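Local coordinates for protein ZYG-9 (Caenorhabditis elegans, PDB 2OF3) that organizes microtubules and spindle poles during mitosis and meiosis in one-cell embryos, and carries TOG domains that probably bind tubulin, at residues L94-T99 and P135-K140; G142-N147 and N180-S185; A227-V232 and E258-R263. One frame throughout, in Å; residues are numbered along the deposited sequence. Where two conformers were deposited one is given.

The three contacts follow one another along an all-helical chain, each closing before the next opens. Interaction 1 is the most buried, built on two phenylalanines packed against helix 127-139, with a lysine that packs on one of the rings and bonds to its backbone carbonyl. Interaction 2 touches it where Gln183 packs on the backbone of Leu138 and Leu139, but lies at the surface, where a turn and a helix start meet through backbone atoms, a capping asparagine and an arginine. Interaction 3, with its centre about 32 Å from that of interaction 1, is also a surface contact, dominated by one arginine; its helix 221-238 is linked to interaction 2 by packing against helix 181-198.

Interaction 1 of 3, residues L94-T99 and P135-K140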
loop_
_atom_site.group_PDB
_atom_site.type_symbol
_atom_site.label_atom_id
_atom_site.label_comp_id
_atom_site.label_asym_id
_atom_site.label_seq_id
_atom_site.Cartn_x
_atom_site.Cartn_y
_atom_site.Cartn_z
ATOM N N LEU A 94 -8.109 8.994 3.552
ATOM C CA LEU A 94 -9.497 9.466 3.660
ATOM C C LEU A 94 -10.104 9.634 2.263
ATOM O O LEU A 94 -11.280 9.271 2.030
ATOM C CB LEU A 94 -9.547 10.788 4.430
ATOM C CG LEU A 94 -9.083 10.841 5.889
ATOM C CD1 LEU A 94 -9.344 12.217 6.415
ATOM C CD2 LEU A 94 -9.806 9.813 6.715
ATOM N N ARG A 95 -9.292 10.149 1.345
ATOM C CA ARG A 95 -9.637 10.216 -0.079
ATOM C C ARG A 95 -9.817 8.890 -0.747
ATOM O O ARG A 95 -10.531 8.818 -1.725
ATOM C CB ARG A 95 -8.623 11.036 -0.887
ATOM C CG ARG A 95 -8.374 12.429 -0.338
ATOM C CD ARG A 95 -9.678 13.240 -0.284
ATOM N NE ARG A 95 -9.701 13.862 1.021
ATOM C CZ ARG A 95 -10.651 13.741 1.927
ATOM N NH1 ARG A 95 -11.748 13.096 1.693
ATOM N NH2 ARG A 95 -10.489 14.345 3.070
ATOM N N PHE A 96 -9.229 7.819 -0.239
ATOM C CA PHE A 96 -9.482 6.480 -0.789
ATOM C C PHE A 96 -10.903 5.957 -0.585
ATOM O O PHE A 96 -11.293 4.986 -1.232
ATOM C CB PHE A 96 -8.447 5.436 -0.273
ATOM C CG PHE A 96 -7.023 5.732 -0.681
ATOM C CD1 PHE A 96 -6.743 6.607 -1.738
ATOM C CD2 PHE A 96 -5.952 5.153 -0.003
ATOM C CE1 PHE A 96 -5.407 6.916 -2.120
ATOM C CE2 PHE A 96 -4.609 5.431 -0.365
ATOM C CZ PHE A 96 -4.338 6.331 -1.442
ATOM N N PHE A 97 -11.684 6.578 0.290
ATOM C CA PHE A 97 -13.035 6.102 0.583
ATOM C C PHE A 97 -14.137 6.820 -0.248
ATOM O O PHE A 97 -15.263 6.340 -0.374
ATOM C CB PHE A 97 -13.281 6.184 2.093
ATOM C CG PHE A 97 -12.588 5.078 2.840
ATOM C CD1 PHE A 97 -13.243 3.881 3.092
ATOM C CD2 PHE A 97 -11.257 5.204 3.218
ATOM C CE1 PHE A 97 -12.618 2.830 3.728
ATOM C CE2 PHE A 97 -10.606 4.151 3.898
ATOM C CZ PHE A 97 -11.294 2.957 4.152
ATOM N N GLU A 98 -13.785 7.952 -0.829
ATOM C CA GLU A 98 -14.639 8.660 -1.744
ATOM C C GLU A 98 -14.520 8.141 -3.177
ATOM O O GLU A 98 -13.502 7.580 -3.577
ATOM C CB GLU A 98 -14.232 10.104 -1.660
ATOM C CG GLU A 98 -14.557 10.588 -0.283
ATOM C CD GLU A 98 -13.728 11.751 0.161
ATOM O OE1 GLU A 98 -12.955 12.307 -0.667
ATOM O OE2 GLU A 98 -13.855 12.091 1.367
ATOM N N THR A 99 -15.572 8.310 -3.962
ATOM C CA THR A 99 -15.524 7.967 -5.391
ATOM C C THR A 99 -15.526 9.305 -6.122
ATOM O O THR A 99 -16.507 10.065 -6.077
ATOM C CB THR A 99 -16.760 7.168 -5.828
ATOM O OG1 THR A 99 -17.911 8.019 -5.683
ATOM C CG2 THR A 99 -16.962 5.898 -4.953
ATOM N N PRO A 135 -2.311 -0.668 3.967
ATOM C CA PRO A 135 -3.562 -1.397 3.862
ATOM C C PRO A 135 -4.647 -0.638 3.120
ATOM O O PRO A 135 -5.495 -1.275 2.401
ATOM C CB PRO A 135 -3.928 -1.705 5.342
ATOM C CG PRO A 135 -2.611 -1.810 6.000
ATOM C CD PRO A 135 -1.858 -0.634 5.363
ATOM N N TYR A 136 -4.640 0.691 3.224
ATOM C CA TYR A 136 -5.670 1.461 2.492
ATOM C C TYR A 136 -5.291 1.667 1.049
ATOM O O TYR A 136 -6.171 1.678 0.190
ATOM C CB TYR A 136 -5.915 2.811 3.142
ATOM C CG TYR A 136 -6.363 2.611 4.555
ATOM C CD1 TYR A 136 -7.658 2.171 4.823
ATOM C CD2 TYR A 136 -5.461 2.800 5.620
ATOM C CE1 TYR A 136 -8.084 1.920 6.158
ATOM C CE2 TYR A 136 -5.855 2.547 6.981
ATOM C CZ TYR A 136 -7.164 2.119 7.205
ATOM O OH TYR A 136 -7.548 1.886 8.485
ATOM N N LEU A 137 -3.996 1.846 0.768
ATOM C CA LEU A 137 -3.540 1.976 -0.628
ATOM C C LEU A 137 -3.891 0.714 -1.390
ATOM O O LEU A 137 -4.250 0.793 -2.592
ATOM C CB LEU A 137 -2.037 2.227 -0.722
ATOM C CG LEU A 137 -1.429 2.252 -2.132
ATOM C CD1 LEU A 137 -1.756 3.583 -2.860
ATOM C CD2 LEU A 137 0.040 2.060 -1.975
ATOM N N LEU A 138 -3.794 -0.438 -0.721
ATOM C CA LEU A 138 -4.128 -1.717 -1.360
ATOM C C LEU A 138 -5.596 -1.864 -1.752
ATOM O O LEU A 138 -5.919 -2.619 -2.694
ATOM C CB LEU A 138 -3.620 -2.917 -0.528
ATOM C CG LEU A 138 -2.113 -3.005 -0.399
ATOM C CD1 LEU A 138 -1.779 -4.173 0.497
ATOM C CD2 LEU A 138 -1.419 -3.134 -1.741
ATOM N N LEU A 139 -6.492 -1.127 -1.106
ATOM C CA LEU A 139 -7.865 -1.073 -1.566
ATOM C C LEU A 139 -7.983 -0.581 -3.030
ATOM O O LEU A 139 -8.849 -1.044 -3.791
ATOM C CB LEU A 139 -8.730 -0.174 -0.664
ATOM C CG LEU A 139 -8.896 -0.605 0.805
ATOM C CD1 LEU A 139 -9.670 0.497 1.630
ATOM C CD2 LEU A 139 -9.573 -1.998 0.909
ATOM N N LYS A 140 -7.103 0.339 -3.420
ATOM C CA LYS A 140 -7.204 1.035 -4.669
ATOM C C LYS A 140 -6.612 0.196 -5.769
ATOM O O LYS A 140 -6.780 0.527 -6.974
ATOM C CB LYS A 140 -6.434 2.361 -4.556
ATOM C CG LYS A 140 -7.073 3.334 -3.550
ATOM C CD LYS A 140 -8.425 3.849 -3.982
ATOM C CE LYS A 140 -9.511 3.103 -3.225
ATOM N NZ LYS A 140 -10.851 3.456 -3.793
HETATM O O HOH W 1 -11.314 6.621 -4.104
#
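Phe96 supplies most of the apolar contact, its ring set against the backbone and side chains of the last turn of helix 127-139. At the ring's edge, in its plane, lies CB of Tyr136, 3.9 Å from Phe96 CD2. The far end of the same ring reaches Leu137, with Phe96 CE2 3.6 Å from Leu137 CA and Phe96 CZ close to Leu137 CD1. Phe97 works alongside: its CE2 comes within 3.7 Å of Tyr136 CD1, the two ring planes inclined at 59°. Phe97 CZ also touches CD1 of Leu139.

A CH-pi contact joins this layer to Lys140, whose CG sits over one face of the Phe96 ring, 3.9 Å from the centroid and shifted toward the rim. Polar contacts follow from the same lysine. Bends at chi2 (-67°) and chi3 (102°) carry its chain from the ring back to the backbone, where NZ donates to Phe96 O over 3.0 Å. The bond lies in the carbonyl plane and uses a lone pair. NZ also donates to a water and forms a salt bridge with Glu143, so the ammonium is held from several directions while its methylenes rest on the ring. The hydroxyl of Tyr136 is bonded to Phe28 O, which fixes the outer end of that ring.

Deeper in, Phe96 meets Leu104, Val107 and Leu108 of helix 101-120, and Leu137 meets helix 146-163. The contact thus joins the end of helix 85-95 and the turn after it to the close of helix 127-139, the kind of layer-to-layer packing through which the HEAT-like helices of a TOG domain build an alpha-solenoid.

Interaction 2 of 3, residues G142-N147 and N180-S185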
loop_
_atom_site.group_PDB
_atom_site.type_symbol
_atom_site.label_atom_id
_atom_site.label_comp_id
_atom_site.label_asym_id
_atom_site.label_seq_id
_atom_site.Cartn_x
_atom_site.Cartn_y
_atom_site.Cartn_z
ATOM N N GLY A 142 -7.982 -2.405 -6.378
ATOM C CA GLY A 142 -9.197 -2.923 -6.976
ATOM C C GLY A 142 -9.942 -1.908 -7.830
ATOM O O GLY A 142 -11.123 -2.077 -8.079
ATOM N N GLU A 143 -9.271 -0.835 -8.228
ATOM C CA GLU A 143 -9.863 0.182 -9.090
ATOM C C GLU A 143 -10.214 -0.444 -10.484
ATOM O O GLU A 143 -9.475 -1.281 -10.990
ATOM C CB GLU A 143 -8.915 1.382 -9.245
ATOM C CG GLU A 143 -8.961 2.347 -8.046
ATOM C CD GLU A 143 -10.299 3.010 -7.956
ATOM O OE1 GLU A 143 -10.777 3.435 -9.018
ATOM O OE2 GLU A 143 -10.907 3.082 -6.863
ATOM N N ALA A 144 -11.335 -0.019 -11.073
ATOM C CA ALA A 144 -11.855 -0.633 -12.282
ATOM C C ALA A 144 -11.076 -0.217 -13.522
ATOM O O ALA A 144 -11.054 -0.962 -14.508
ATOM C CB ALA A 144 -13.333 -0.329 -12.427
ATOM N N LYS A 145 -10.410 0.941 -13.457
ATOM C CA LYS A 145 -9.626 1.446 -14.579
ATOM C C LYS A 145 -8.201 0.970 -14.536
ATOM O O LYS A 145 -7.508 1.075 -13.510
ATOM C CB LYS A 145 -9.659 2.973 -14.609
ATOM C CG LYS A 145 -10.882 3.533 -15.312
ATOM C CD LYS A 145 -10.928 5.059 -15.176
ATOM C CE LYS A 145 -9.837 5.755 -16.024
ATOM N NZ LYS A 145 -8.624 6.162 -15.192
ATOM N N ASP A 146 -7.733 0.468 -15.667
ATOM C CA ASP A 146 -6.383 -0.088 -15.759
ATOM C C ASP A 146 -5.225 0.907 -15.451
ATOM O O ASP A 146 -4.201 0.540 -14.828
ATOM C CB ASP A 146 -6.223 -0.696 -17.143
ATOM C CG ASP A 146 -4.881 -1.225 -17.367
ATOM O OD1 ASP A 146 -4.637 -2.359 -16.936
ATOM O OD2 ASP A 146 -4.064 -0.489 -17.953
ATOM N N ASN A 147 -5.384 2.148 -15.893
ATOM C CA ASN A 147 -4.396 3.195 -15.612
ATOM C C ASN A 147 -4.327 3.540 -14.120
ATOM O O ASN A 147 -3.271 3.896 -13.619
ATOM C CB ASN A 147 -4.682 4.461 -16.448
ATOM C CG ASN A 147 -3.771 4.583 -17.659
ATOM O OD1 ASN A 147 -2.609 4.142 -17.634
ATOM N ND2 ASN A 147 -4.283 5.201 -18.723
ATOM N N ASN A 180 -13.084 -8.054 -3.420
ATOM C CA ASN A 180 -12.813 -7.424 -4.692
ATOM C C ASN A 180 -11.739 -8.258 -5.433
ATOM O O ASN A 180 -10.586 -8.369 -4.986
ATOM C CB ASN A 180 -12.393 -5.959 -4.450
ATOM C CG ASN A 180 -12.106 -5.182 -5.769
ATOM O OD1 ASN A 180 -11.353 -5.637 -6.630
ATOM N ND2 ASN A 180 -12.727 -4.000 -5.914
ATOM N N ALA A 181 -12.136 -8.893 -6.539
ATOM C CA ALA A 181 -11.229 -9.798 -7.216
ATOM C C ALA A 181 -10.041 -9.079 -7.806
ATOM O O ALA A 181 -8.962 -9.669 -7.910
ATOM C CB ALA A 181 -11.983 -10.611 -8.339
ATOM N N ARG A 182 -10.198 -7.819 -8.203
ATOM C CA ARG A 182 -9.043 -7.063 -8.743
ATOM C C ARG A 182 -8.016 -6.818 -7.666
ATOM O O ARG A 182 -6.833 -6.921 -7.916
ATOM C CB ARG A 182 -9.471 -5.724 -9.347
ATOM C CG ARG A 182 -10.214 -5.854 -10.653
ATOM C CD ARG A 182 -10.781 -4.511 -11.032
ATOM N NE ARG A 182 -11.237 -4.509 -12.422
ATOM C CZ ARG A 182 -12.497 -4.289 -12.783
ATOM N NH1 ARG A 182 -13.441 -4.049 -11.872
ATOM N NH2 ARG A 182 -12.806 -4.300 -14.065
ATOM N N GLN A 183 -8.473 -6.490 -6.457
ATOM C CA GLN A 183 -7.552 -6.412 -5.306
ATOM C C GLN A 183 -6.835 -7.727 -5.030
ATOM O O GLN A 183 -5.617 -7.730 -4.853
ATOM C CB GLN A 183 -8.279 -5.984 -4.046
ATOM C CG GLN A 183 -7.325 -5.920 -2.842
ATOM C CD GLN A 183 -7.898 -5.177 -1.630
ATOM O OE1 GLN A 183 -8.917 -4.527 -1.712
ATOM N NE2 GLN A 183 -7.191 -5.263 -0.503
ATOM N N ARG A 184 -7.538 -8.854 -4.966
ATOM C CA ARG A 184 -6.839 -10.123 -4.768
ATOM C C ARG A 184 -5.808 -10.402 -5.852
ATOM O O ARG A 184 -4.674 -10.824 -5.528
ATOM C CB ARG A 184 -7.825 -11.305 -4.715
ATOM C CG ARG A 184 -8.879 -11.170 -3.638
ATOM C CD ARG A 184 -9.533 -12.501 -3.407
ATOM N NE ARG A 184 -10.301 -13.001 -4.567
ATOM C CZ ARG A 184 -11.544 -12.622 -4.877
ATOM N NH1 ARG A 184 -12.159 -11.702 -4.141
ATOM N NH2 ARG A 184 -12.183 -13.188 -5.931
ATOM N N SER A 185 -6.155 -10.218 -7.140
ATOM C CA SER A 185 -5.184 -10.539 -8.168
ATOM C C SER A 185 -4.028 -9.576 -8.166
ATOM O O SER A 185 -2.877 -9.991 -8.322
ATOM C CB SER A 185 -5.807 -10.635 -9.574
ATOM O OG SER A 185 -6.468 -9.422 -9.895
#
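The guanidinium of Arg182 lies flat against Ala144, whose CA stands 3.7 Å above the plane and over the centre of one face. Near the end of the group, Ala144 CB approaches NH1 of Arg182 at 3.8 Å. The arginine chain is extended from CG to NE and runs along the turn on its way there: CB of Arg182 meets Gly142 CA, and its CD passes 3.5 Å from Glu143 O.

The second flat group is the amide of Asn180, the N-cap residue of helix 181-198. With CG anti to the backbone N (chi1 -179°), the amide turns its two ends to different tasks. OD1 accepts from Gln183 N at 3.0 Å with an N-H...O angle of 162°, although the donor stands above the carbonyl plane. ND2 gives a weak bond, 3.3 Å long, to Gly142 O. With an alanine here, Gln183 N would probably lose its capping acceptor and Gly142 O its amide donor, leaving the helix start less firmly tied to the turn.

Glycine suits position 142, since a CB there would fall 2.6 Å from Asn180 OD1. Around the turn, the carbonyl of Glu143 accepts from Arg149 NH1.

The chemistry is therefore mainly that of a backbone turn met by side chains, with Arg182 packing its methylenes and one guanidinium face on it. Since a single weak hydrogen bond crosses between the segments, the contact probably depends mainly on this packing and on the capped start of the helix.

Interaction 3 of 3, residues A227-V232 and E258-R263; sequences AINVLV and EERIKR
Arg260 reaches over to Ile228, Asn229 and Val232, while the shortest sound polar bond among these residues lies within helix 251-264: Arg263 NE donates to Glu259 OE2 at 2.8 Å, as part of a salt bridge. OE2 offers its anti lone pair, and the partner is tilted somewhat from the guanidinium plane. In the alpha-solenoid of this TOG domain, the pair of segments joins helix 221-238 to the C-terminal helix 251-264. Their local axes approach to 9.7 Å and cross at -60°.

Arg260 bridges the two helices. Its CG is anti to the backbone N (chi1 -171°), and the chain then bends at chi2 and chi3, which brings the guanidinium alongside Ile228 and Asn229 of helix 221-238. Ile228 CG2 lies over one face of that group, offset to the rim and 3.6 Å from Arg260 NH1. The amide of Asn229 comes up at the guanidinium edge, its plane inclined to that of the arginine.

Nearer the backbone of Arg260 the contact is apolar. Val232 CG2 packs on the arginine methylenes, 3.5 Å from Arg260 CG, and the two side chains meet at about a right angle. Behind the interface, Val230 faces helix 181-198, and Ile261 rests on Trp243 of helix 241-246. The same valine methyl completes the contact, with Val232 CG2 4.0 Å from Ile261 CG1.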
loop_
_atom_site.group_PDB
_atom_site.type_symbol
_atom_site.label_atom_id
_atom_site.label_comp_id
_atom_site.label_asym_id
_atom_site.label_seq_id
_atom_site.Cartn_x
_atom_site.Cartn_y
_atom_site.Cartn_z
ATOM N N ALA A 227 -2.285 -16.734 -8.776
ATOM C CA ALA A 227 -2.016 -17.691 -7.684
ATOM C C ALA A 227 -1.165 -18.819 -8.199
ATOM O O ALA A 227 -0.183 -19.202 -7.530
ATOM C CB ALA A 227 -3.310 -18.266 -7.040
ATOM N N ILE A 228 -1.516 -19.340 -9.387
ATOM C CA ILE A 228 -0.709 -20.346 -10.063
ATOM C C ILE A 228 0.687 -19.793 -10.248
ATOM O O ILE A 228 1.653 -20.490 -9.909
ATOM C CB ILE A 228 -1.315 -20.747 -11.447
ATOM C CG1 ILE A 228 -2.571 -21.573 -11.242
ATOM C CG2 ILE A 228 -0.273 -21.498 -12.319
ATOM C CD1 ILE A 228 -3.451 -21.659 -12.497
ATOM N N ASN A 229 0.827 -18.569 -10.770
ATOM C CA ASN A 229 2.175 -18.053 -10.995
ATOM C C ASN A 229 3.034 -17.762 -9.750
ATOM O O ASN A 229 4.249 -17.858 -9.813
ATOM C CB ASN A 229 2.148 -16.847 -11.951
ATOM C CG ASN A 229 1.837 -17.226 -13.381
ATOM O OD1 ASN A 229 1.385 -16.398 -14.169
ATOM N ND2 ASN A 229 2.086 -18.435 -13.729
ATOM N N VAL A 230 2.414 -17.457 -8.629
ATOM C CA VAL A 230 3.122 -17.404 -7.347
ATOM C C VAL A 230 3.731 -18.786 -6.997
ATOM O O VAL A 230 4.924 -18.882 -6.656
ATOM C CB VAL A 230 2.175 -16.857 -6.165
ATOM C CG1 VAL A 230 2.817 -17.085 -4.756
ATOM C CG2 VAL A 230 1.790 -15.328 -6.332
ATOM N N LEU A 231 2.956 -19.861 -7.117
ATOM C CA LEU A 231 3.422 -21.204 -6.755
ATOM C C LEU A 231 4.517 -21.716 -7.665
ATOM O O LEU A 231 5.473 -22.366 -7.193
ATOM C CB LEU A 231 2.244 -22.179 -6.728
ATOM C CG LEU A 231 1.149 -21.876 -5.725
ATOM C CD1 LEU A 231 0.081 -22.904 -5.895
ATOM C CD2 LEU A 231 1.657 -21.900 -4.274
ATOM N N VAL A 232 4.416 -21.411 -8.954
ATOM C CA VAL A 232 5.482 -21.665 -9.956
ATOM C C VAL A 232 6.778 -20.897 -9.669
ATOM O O VAL A 232 7.890 -21.441 -9.860
ATOM C CB VAL A 232 5.006 -21.282 -11.384
ATOM C CG1 VAL A 232 6.134 -21.373 -12.406
ATOM C CG2 VAL A 232 3.825 -22.150 -11.815
ATOM N N GLU A 258 1.034 -27.963 -12.083
ATOM C CA GLU A 258 2.049 -28.857 -12.719
ATOM C C GLU A 258 2.252 -28.564 -14.194
ATOM O O GLU A 258 3.368 -28.559 -14.677
ATOM C CB GLU A 258 1.699 -30.339 -12.543
ATOM C CG GLU A 258 1.790 -30.889 -11.108
ATOM C CD GLU A 258 1.032 -32.258 -10.935
ATOM O OE1 GLU A 258 0.188 -32.593 -11.796
ATOM O OE2 GLU A 258 1.263 -32.996 -9.938
ATOM N N GLU A 259 1.157 -28.333 -14.917
ATOM C CA GLU A 259 1.188 -27.986 -16.336
ATOM C C GLU A 259 1.874 -26.629 -16.585
ATOM O O GLU A 259 2.623 -26.469 -17.554
ATOM C CB GLU A 259 -0.274 -27.980 -16.894
ATOM C CG GLU A 259 -0.411 -27.793 -18.443
ATOM C CD GLU A 259 0.442 -28.850 -19.220
ATOM O OE1 GLU A 259 0.535 -30.007 -18.754
ATOM O OE2 GLU A 259 1.054 -28.522 -20.271
ATOM N N ARG A 260 1.611 -25.638 -15.729
ATOM C CA ARG A 260 2.300 -24.342 -15.830
ATOM C C ARG A 260 3.817 -24.510 -15.638
ATOM O O ARG A 260 4.600 -23.917 -16.400
ATOM C CB ARG A 260 1.748 -23.355 -14.798
ATOM C CG ARG A 260 2.239 -21.890 -14.944
ATOM C CD ARG A 260 1.890 -21.201 -16.271
ATOM N NE ARG A 260 0.453 -21.182 -16.537
ATOM C CZ ARG A 260 -0.434 -20.325 -16.019
ATOM N NH1 ARG A 260 -0.092 -19.346 -15.198
ATOM N NH2 ARG A 260 -1.705 -20.427 -16.365
ATOM N N ILE A 261 4.220 -25.298 -14.628
ATOM C CA ILE A 261 5.646 -25.624 -14.381
ATOM C C ILE A 261 6.213 -26.288 -15.621
ATOM O O ILE A 261 7.232 -25.841 -16.155
ATOM C CB ILE A 261 5.856 -26.547 -13.163
ATOM C CG1 ILE A 261 5.468 -25.797 -11.867
ATOM C CG2 ILE A 261 7.329 -27.161 -13.165
ATOM C CD1 ILE A 261 5.227 -26.704 -10.558
ATOM N N LYS A 262 5.531 -27.322 -16.108
ATOM C CA LYS A 262 5.969 -28.012 -17.306
ATOM C C LYS A 262 6.164 -27.042 -18.462
ATOM O O LYS A 262 7.225 -27.005 -19.056
ATOM C CB LYS A 262 5.013 -29.144 -17.663
ATOM C CG LYS A 262 5.465 -29.939 -18.869
ATOM C CD LYS A 262 4.408 -30.963 -19.298
ATOM C CE LYS A 262 4.690 -31.454 -20.724
ATOM N NZ LYS A 262 3.889 -32.665 -21.048
ATOM N N ARG A 263 5.170 -26.210 -18.750
ATOM C CA ARG A 263 5.276 -25.265 -19.864
ATOM C C ARG A 263 6.307 -24.134 -19.738
ATOM O O ARG A 263 6.920 -23.762 -20.749
ATOM C CB ARG A 263 3.915 -24.652 -20.202
ATOM C CG ARG A 263 2.940 -25.676 -20.751
ATOM C CD ARG A 263 1.621 -24.990 -21.148
ATOM N NE ARG A 263 0.593 -25.986 -21.429
ATOM C CZ ARG A 263 -0.639 -25.690 -21.827
ATOM N NH1 ARG A 263 -1.024 -24.424 -21.976
ATOM N NH2 ARG A 263 -1.504 -26.660 -22.045
#